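Local coordinates for protein ZmpA Glycopeptidase (Clostridium perfringens, PDB 6XSX) that probably acts as a metal-dependent glycopeptidase cleaving glycosylated proteins, this chain being the M60 peptidase catalytic module of a much longer multidomain protein, at residues D463-F468 against T495-D500; K475-G480 against Y516-N521. One frame throughout, in Å; residues are numbered along the deposited sequence.

Contact 1 (D463-F468 against T495-D500); sequences DVSISF and TNNFVD
Ile466 and Phe498 hold each other by both backbone polar groups, an antiparallel hydrogen-bonded pair in the three-stranded sheet (452-459, 463-470, 497-500) of a small C-terminal beta-sandwich whose strand order resembles a fibronectin type III domain. Phe498 N lies 2.8 Å from Ile466 O in a nearly straight bond (170° at the hydrogen), and Phe498 O accepts from Ile466 N in return. Val464 and Asp500 repeat the pattern, with Asp500 N 2.7 Å from Val464 O. At the start of strand 497-500 one bond continues the ladder: Phe468 N meets Asn496 O at 2.9 Å, tilted 34° from the carbonyl plane.

The side chains sort by face. On the inner one, the Phe468 and Phe498 side chains run side by side, with Phe468 CE2 4.0 Å from Phe498 CB, while Ile466 CD1 comes to the edge of the Phe498 ring. Ile466 and Phe468 are buried, a branched and an aromatic side chain suited to the space between the sheets, and Phe468 also stacks on Tyr481 of the facing sheet. Asp500 is an acid on this face, but its OD2 forms a salt bridge with Arg485 and a hydrogen bond with Tyr511, both on the facing sheet, and OD1 is hydrogen-bonded to Gly502 N.

The other face carries shorter, more polar groups. Val499 CG1 rests 3.7 Å from Asp463 CB. Asn497 extends its CG anti to the backbone N (chi1 -168°), which carries the amide close to strand 463-468, where OD1 takes a weak 3.4 Å bond from Ser465 OG. Just before strand 497-500 the chain makes an ST turn, in which Thr495 OG1, itself bonded to Thr493, accepts from Asn497 N at 3.3 Å.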
ATOM      1  N   ASP A 463     -29.555  32.735   3.025  1.00 54.10           N
ATOM      2  CA  ASP A 463     -29.362  31.294   3.016  1.00 48.06           C
ATOM      3  C   ASP A 463     -30.220  30.675   4.119  1.00 44.44           C
ATOM      4  O   ASP A 463     -30.504  31.321   5.130  1.00 41.40           O
ATOM      5  CB  ASP A 463     -27.900  30.907   3.248  1.00 48.03           C
ATOM      6  CG  ASP A 463     -26.905  31.463   2.244  1.00 47.89           C
ATOM      7  OD1 ASP A 463     -27.217  31.479   1.032  1.00 48.73           O
ATOM      8  OD2 ASP A 463     -25.812  31.867   2.689  1.00 48.55           O
ATOM      9  N   VAL A 464     -30.613  29.413   3.910  1.00 41.79           N
ATOM     10  CA  VAL A 464     -31.254  28.601   4.934  1.00 38.32           C
ATOM     11  C   VAL A 464     -30.205  27.679   5.555  1.00 36.79           C
ATOM     12  O   VAL A 464     -29.699  26.778   4.885  1.00 34.85           O
ATOM     13  CB  VAL A 464     -32.417  27.781   4.351  1.00 38.06           C
ATOM     14  CG1 VAL A 464     -33.040  26.881   5.409  1.00 38.93           C
ATOM     15  CG2 VAL A 464     -33.467  28.670   3.700  1.00 39.55           C
ATOM     16  N   SER A 465     -29.893  27.918   6.837  1.00 32.92           N
ATOM     17  CA  SER A 465     -28.941  27.105   7.576  1.00 33.14           C
ATOM     18  C   SER A 465     -29.704  26.110   8.441  1.00 32.42           C
ATOM     19  O   SER A 465     -30.377  26.502   9.391  1.00 33.03           O
ATOM     20  CB  SER A 465     -28.013  27.958   8.400  1.00 33.10           C
ATOM     21  OG  SER A 465     -27.056  27.157   9.075  1.00 33.31           O
ATOM     22  N   ILE A 466     -29.599  24.825   8.081  1.00 29.69           N
ATOM     23  CA  ILE A 466     -30.332  23.763   8.745  1.00 28.03           C
ATOM     24  C   ILE A 466     -29.360  22.987   9.627  1.00 29.35           C
ATOM     25  O   ILE A 466     -28.407  22.397   9.117  1.00 27.30           O
ATOM     26  CB  ILE A 466     -31.012  22.844   7.710  1.00 28.38           C
ATOM     27  CG1 ILE A 466     -31.789  23.651   6.665  1.00 26.73           C
ATOM     28  CG2 ILE A 466     -31.873  21.794   8.409  1.00 26.30           C
ATOM     29  CD1 ILE A 466     -32.179  22.884   5.421  1.00 25.68           C
ATOM     30  N   SER A 467     -29.600  23.015  10.949  1.00 27.70           N
ATOM     31  CA  SER A 467     -28.787  22.237  11.874  1.00 27.75           C
ATOM     32  C   SER A 467     -29.547  20.986  12.304  1.00 27.49           C
ATOM     33  O   SER A 467     -30.780  20.987  12.338  1.00 27.65           O
ATOM     34  CB  SER A 467     -28.334  23.051  13.056  1.00 28.47           C
ATOM     35  OG  SER A 467     -29.370  23.170  14.020  1.00 31.61           O
ATOM     36  N   PHE A 468     -28.790  19.930  12.636  1.00 26.25           N
ATOM     37  CA  PHE A 468     -29.344  18.620  12.941  1.00 25.00           C
ATOM     38  C   PHE A 468     -28.952  18.206  14.350  1.00 25.30           C
ATOM     39  O   PHE A 468     -27.797  18.341  14.744  1.00 26.48           O
ATOM     40  CB  PHE A 468     -28.798  17.580  11.961  1.00 24.51           C
ATOM     41  CG  PHE A 468     -29.038  17.941  10.518  1.00 24.24           C
ATOM     42  CD1 PHE A 468     -30.331  18.114  10.037  1.00 23.66           C
ATOM     43  CD2 PHE A 468     -27.973  18.148   9.649  1.00 22.91           C
ATOM     44  CE1 PHE A 468     -30.556  18.457   8.711  1.00 22.86           C
ATOM     45  CE2 PHE A 468     -28.204  18.487   8.323  1.00 22.20           C
ATOM     46  CZ  PHE A 468     -29.490  18.635   7.857  1.00 21.51           C
ATOM     47  N   THR A 495     -22.077  16.005   8.156  1.00 20.80           N
ATOM     48  CA  THR A 495     -21.933  16.914   9.289  1.00 20.49           C
ATOM     49  C   THR A 495     -23.299  17.177   9.927  1.00 21.27           C
ATOM     50  O   THR A 495     -24.320  16.682   9.444  1.00 20.60           O
ATOM     51  CB  THR A 495     -21.256  18.233   8.880  1.00 20.07           C
ATOM     52  OG1 THR A 495     -22.208  18.998   8.134  1.00 19.81           O
ATOM     53  CG2 THR A 495     -19.985  18.038   8.078  1.00 19.19           C
ATOM     54  N   ASN A 496     -23.296  17.978  11.005  1.00 22.23           N
ATOM     55  CA  ASN A 496     -24.501  18.342  11.740  1.00 23.88           C
ATOM     56  C   ASN A 496     -25.147  19.603  11.163  1.00 23.16           C
ATOM     57  O   ASN A 496     -26.040  20.162  11.787  1.00 23.63           O
ATOM     58  CB  ASN A 496     -24.238  18.503  13.246  1.00 25.37           C
ATOM     59  CG  ASN A 496     -23.248  19.602  13.591  1.00 27.71           C
ATOM     60  OD1 ASN A 496     -22.912  20.448  12.763  1.00 29.51           O
ATOM     61  ND2 ASN A 496     -22.760  19.600  14.819  1.00 28.37           N
ATOM     62  N   ASN A 497     -24.718  20.057   9.980  1.00 24.40           N
ATOM     63  CA  ASN A 497     -25.293  21.287   9.450  1.00 26.95           C
ATOM     64  C   ASN A 497     -25.266  21.291   7.925  1.00 26.98           C
ATOM     65  O   ASN A 497     -24.285  20.877   7.315  1.00 27.92           O
ATOM     66  CB  ASN A 497     -24.593  22.528  10.020  1.00 29.00           C
ATOM     67  CG  ASN A 497     -25.348  23.802   9.716  1.00 30.96           C
ATOM     68  OD1 ASN A 497     -25.110  24.438   8.691  1.00 33.26           O
ATOM     69  ND2 ASN A 497     -26.292  24.157  10.571  1.00 32.97           N
ATOM     70  N   PHE A 498     -26.349  21.782   7.317  1.00 28.45           N
ATOM     71  CA  PHE A 498     -26.406  21.961   5.874  1.00 28.12           C
ATOM     72  C   PHE A 498     -26.937  23.352   5.537  1.00 30.39           C
ATOM     73  O   PHE A 498     -27.990  23.745   6.037  1.00 28.96           O
ATOM     74  CB  PHE A 498     -27.349  20.938   5.240  1.00 26.59           C
ATOM     75  CG  PHE A 498     -27.499  21.088   3.747  1.00 26.06           C
ATOM     76  CD1 PHE A 498     -26.509  20.634   2.885  1.00 25.47           C
ATOM     77  CD2 PHE A 498     -28.625  21.688   3.199  1.00 25.40           C
ATOM     78  CE1 PHE A 498     -26.640  20.779   1.509  1.00 25.71           C
ATOM     79  CE2 PHE A 498     -28.759  21.834   1.824  1.00 25.60           C
ATOM     80  CZ  PHE A 498     -27.768  21.375   0.981  1.00 25.69           C
ATOM     81  N   VAL A 499     -26.229  24.073   4.653  1.00 31.26           N
ATOM     82  CA  VAL A 499     -26.690  25.380   4.209  1.00 33.32           C
ATOM     83  C   VAL A 499     -27.280  25.266   2.804  1.00 34.88           C
ATOM     84  O   VAL A 499     -26.590  24.896   1.851  1.00 35.34           O
ATOM     85  CB  VAL A 499     -25.599  26.468   4.282  1.00 34.87           C
ATOM     86  CG1 VAL A 499     -26.043  27.729   3.553  1.00 34.95           C
ATOM     87  CG2 VAL A 499     -25.196  26.799   5.714  1.00 31.98           C
ATOM     88  N   ASP A 500     -28.569  25.605   2.696  1.00 34.75           N
ATOM     89  CA  ASP A 500     -29.272  25.655   1.425  1.00 37.84           C
ATOM     90  C   ASP A 500     -29.202  27.079   0.871  1.00 41.55           C
ATOM     91  O   ASP A 500     -29.922  27.966   1.332  1.00 40.92           O
ATOM     92  CB  ASP A 500     -30.713  25.153   1.567  1.00 35.86           C
ATOM     93  CG  ASP A 500     -31.504  25.165   0.269  1.00 35.76           C
ATOM     94  OD1 ASP A 500     -30.873  25.249  -0.808  1.00 36.65           O
ATOM     95  OD2 ASP A 500     -32.742  25.080   0.344  1.00 32.75           O
TER

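Contact 2 (K475-G480 against Y516-N521)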
ATOM      1  N   LYS A 475     -26.242   8.716  18.628  1.00 23.82           N
ATOM      2  CA  LYS A 475     -25.367   9.779  18.151  1.00 23.74           C
ATOM      3  C   LYS A 475     -24.200   9.210  17.341  1.00 22.76           C
ATOM      4  O   LYS A 475     -23.684   9.892  16.464  1.00 21.03           O
ATOM      5  CB  LYS A 475     -24.900  10.687  19.292  1.00 24.35           C
ATOM      6  CG  LYS A 475     -23.983  10.057  20.334  1.00 26.16           C
ATOM      7  CD  LYS A 475     -23.479  11.085  21.329  1.00 28.78           C
ATOM      8  CE  LYS A 475     -22.198  10.689  22.024  1.00 30.71           C
ATOM      9  NZ  LYS A 475     -22.462   9.778  23.160  1.00 36.06           N
ATOM     10  N   ASN A 476     -23.793   7.970  17.644  1.00 23.33           N
ATOM     11  CA  ASN A 476     -22.682   7.316  16.965  1.00 22.81           C
ATOM     12  C   ASN A 476     -23.192   6.286  15.954  1.00 21.62           C
ATOM     13  O   ASN A 476     -22.416   5.476  15.443  1.00 20.14           O
ATOM     14  CB  ASN A 476     -21.716   6.672  17.967  1.00 24.90           C
ATOM     15  CG  ASN A 476     -20.957   7.697  18.777  1.00 26.53           C
ATOM     16  OD1 ASN A 476     -20.532   8.718  18.245  1.00 28.96           O
ATOM     17  ND2 ASN A 476     -20.791   7.444  20.064  1.00 27.55           N
ATOM     18  N   ASN A 477     -24.493   6.336  15.641  1.00 20.32           N
ATOM     19  CA  ASN A 477     -25.078   5.435  14.661  1.00 19.48           C
ATOM     20  C   ASN A 477     -25.281   6.144  13.325  1.00 19.64           C
ATOM     21  O   ASN A 477     -25.558   5.488  12.325  1.00 20.52           O
ATOM     22  CB  ASN A 477     -26.382   4.811  15.169  1.00 19.86           C
ATOM     23  CG  ASN A 477     -26.164   3.964  16.408  1.00 20.61           C
ATOM     24  OD1 ASN A 477     -25.083   3.425  16.603  1.00 20.02           O
ATOM     25  ND2 ASN A 477     -27.167   3.857  17.264  1.00 21.09           N
ATOM     26  N   VAL A 478     -25.161   7.476  13.317  1.00 19.71           N
ATOM     27  CA  VAL A 478     -25.527   8.276  12.153  1.00 18.57           C
ATOM     28  C   VAL A 478     -24.274   8.625  11.346  1.00 18.06           C
ATOM     29  O   VAL A 478     -23.249   8.996  11.917  1.00 17.30           O
ATOM     30  CB  VAL A 478     -26.306   9.538  12.584  1.00 18.29           C
ATOM     31  CG1 VAL A 478     -25.526  10.417  13.567  1.00 17.43           C
ATOM     32  CG2 VAL A 478     -26.796  10.357  11.393  1.00 18.01           C
ATOM     33  N   ILE A 479     -24.365   8.521  10.010  1.00 18.56           N
ATOM     34  CA  ILE A 479     -23.246   8.864   9.142  1.00 18.36           C
ATOM     35  C   ILE A 479     -23.548  10.133   8.343  1.00 18.83           C
ATOM     36  O   ILE A 479     -22.649  10.705   7.720  1.00 17.38           O
ATOM     37  CB  ILE A 479     -22.842   7.694   8.224  1.00 19.03           C
ATOM     38  CG1 ILE A 479     -23.971   7.309   7.261  1.00 19.99           C
ATOM     39  CG2 ILE A 479     -22.339   6.513   9.052  1.00 18.91           C
ATOM     40  CD1 ILE A 479     -23.552   6.351   6.160  1.00 21.12           C
ATOM     41  N   GLY A 480     -24.811  10.574   8.353  1.00 18.46           N
ATOM     42  CA  GLY A 480     -25.130  11.820   7.676  1.00 19.55           C
ATOM     43  C   GLY A 480     -26.626  11.987   7.451  1.00 20.53           C
ATOM     44  O   GLY A 480     -27.410  11.082   7.757  1.00 20.79           O
ATOM     45  N   TYR A 516     -29.053   8.807   8.040  1.00 20.49           N
ATOM     46  CA  TYR A 516     -28.537   7.537   7.544  1.00 19.74           C
ATOM     47  C   TYR A 516     -27.584   6.942   8.568  1.00 18.59           C
ATOM     48  O   TYR A 516     -26.805   7.676   9.168  1.00 18.28           O
ATOM     49  CB  TYR A 516     -27.840   7.693   6.192  1.00 19.31           C
ATOM     50  CG  TYR A 516     -28.788   7.631   5.027  1.00 20.42           C
ATOM     51  CD1 TYR A 516     -29.557   8.732   4.677  1.00 20.76           C
ATOM     52  CD2 TYR A 516     -28.935   6.463   4.291  1.00 20.88           C
ATOM     53  CE1 TYR A 516     -30.443   8.673   3.611  1.00 21.65           C
ATOM     54  CE2 TYR A 516     -29.807   6.391   3.219  1.00 21.16           C
ATOM     55  CZ  TYR A 516     -30.566   7.501   2.882  1.00 21.86           C
ATOM     56  OH  TYR A 516     -31.435   7.443   1.832  1.00 22.51           O
ATOM     57  N   ASP A 517     -27.665   5.614   8.746  1.00 17.83           N
ATOM     58  CA  ASP A 517     -26.879   4.940   9.768  1.00 18.56           C
ATOM     59  C   ASP A 517     -25.664   4.233   9.162  1.00 18.64           C
ATOM     60  O   ASP A 517     -25.433   4.281   7.952  1.00 18.89           O
ATOM     61  CB  ASP A 517     -27.744   4.024  10.637  1.00 18.82           C
ATOM     62  CG  ASP A 517     -28.131   2.705   9.992  1.00 19.41           C
ATOM     63  OD1 ASP A 517     -27.586   2.376   8.895  1.00 19.14           O
ATOM     64  OD2 ASP A 517     -28.999   2.017  10.584  1.00 20.18           O
ATOM     65  N   ASN A 518     -24.919   3.546  10.031  1.00 17.68           N
ATOM     66  CA  ASN A 518     -23.598   3.020   9.731  1.00 18.68           C
ATOM     67  C   ASN A 518     -23.661   1.935   8.656  1.00 19.64           C
ATOM     68  O   ASN A 518     -22.631   1.595   8.082  1.00 20.79           O
ATOM     69  CB  ASN A 518     -22.899   2.502  10.994  1.00 17.92           C
ATOM     70  CG  ASN A 518     -22.355   3.608  11.874  1.00 18.43           C
ATOM     71  OD1 ASN A 518     -21.662   4.500  11.382  1.00 17.58           O
ATOM     72  ND2 ASN A 518     -22.634   3.538  13.175  1.00 17.71           N
ATOM     73  N   GLU A 519     -24.852   1.376   8.419  1.00 18.66           N
ATOM     74  CA  GLU A 519     -25.049   0.411   7.348  1.00 19.67           C
ATOM     75  C   GLU A 519     -25.855   1.037   6.204  1.00 18.86           C
ATOM     76  O   GLU A 519     -26.447   0.322   5.396  1.00 18.29           O
ATOM     77  CB  GLU A 519     -25.663  -0.874   7.906  1.00 20.02           C
ATOM     78  CG  GLU A 519     -24.675  -1.670   8.741  1.00 23.12           C
ATOM     79  CD  GLU A 519     -25.182  -2.939   9.402  1.00 24.23           C
ATOM     80  OE1 GLU A 519     -26.238  -3.466   8.970  1.00 26.29           O
ATOM     81  OE2 GLU A 519     -24.535  -3.373  10.383  1.00 26.09           O
ATOM     82  N   ILE A 520     -25.869   2.378   6.143  1.00 18.08           N
ATOM     83  CA  ILE A 520     -26.515   3.128   5.073  1.00 17.89           C
ATOM     84  C   ILE A 520     -28.013   2.800   5.006  1.00 19.08           C
ATOM     85  O   ILE A 520     -28.595   2.683   3.924  1.00 17.56           O
ATOM     86  CB  ILE A 520     -25.808   2.908   3.717  1.00 17.13           C
ATOM     87  CG1 ILE A 520     -24.299   2.675   3.893  1.00 16.56           C
ATOM     88  CG2 ILE A 520     -26.108   4.084   2.790  1.00 17.13           C
ATOM     89  CD1 ILE A 520     -23.516   2.451   2.595  1.00 16.97           C
ATOM     90  N   ASN A 521     -28.649   2.663   6.173  1.00 18.64           N
ATOM     91  CA  ASN A 521     -30.097   2.570   6.191  1.00 19.35           C
ATOM     92  C   ASN A 521     -30.681   3.951   6.465  1.00 20.15           C
ATOM     93  O   ASN A 521     -30.218   4.650   7.367  1.00 19.85           O
ATOM     94  CB  ASN A 521     -30.603   1.586   7.245  1.00 19.04           C
ATOM     95  CG  ASN A 521     -30.129   0.179   6.981  1.00 19.31           C
ATOM     96  OD1 ASN A 521     -29.150  -0.268   7.571  1.00 22.08           O
ATOM     97  ND2 ASN A 521     -30.811  -0.522   6.097  1.00 18.76           N
TER
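Asp517 OD1 is gripped by two backbone amides, Glu519 N and Asn521 N, each 2.9 Å away and reaching it from opposite faces of the carboxylate. The first makes an Asx turn within a type I turn from Asp517 to Ile520; aspartate suits the place because its short acid can fold back over its own turn, while OD2 accepts from Phe446 N. Across the contact, Asn477 O receives a CA-H...O contact from Asp517 CA at 2.9 Å.

Next to it the strands meet through a beta bulge. Ile479 N gives a straight 2.7 Å bond to Tyr516 O, and Tyr516 N returns one of 2.8 Å to Gly480 O. At Gly480 (phi 164°) a CB would press on the preceding carbonyl, hence glycine. Ile479 CG1 sits between the backbone N and the carbonyl carbon (chi1 63°), placing CG2 beside the backbone N, 3.2 Å from Asn518 OD1. CD1 lies 3.3 Å from Asp517 O and touches Ile520 CG1 more loosely, with Met438 beside both isoleucines.

Asn518 joins the two loops through its amide. ND2 sits 3.0 Å from Asn476 O, on a lone pair, and also donates to Gly444 O; OD1 accepts from Asn441 ND2. Asn477 OD1 accepts from Gly444 N and its ND2 donates to Asn474. With both ends used, the buried Asn518 amide is fixed in its rotation, and directional bonds tie both loops to the chain at 441-446.

How the contacts relate
The two contacts lie in opposite sheets of one C-terminal sandwich, contact 1 in the three-stranded layer and contact 2 in the four-stranded one. Their centres are 18 Å apart and their nearest atoms about 5 Å, so they do not touch directly. Their segments alternate along the chain: strand 463-470 is followed by strand 478-485, and strand 497-500 by strand 511-517, each step passing from one sheet to the other. Contact 2, about 28 Å from the centre of the chain, meets the helical part through helix 437-440; contact 1 lies further out, at about 37 Å. The HExxH-bearing helix 277-286, probably the catalytic one, belongs to neither.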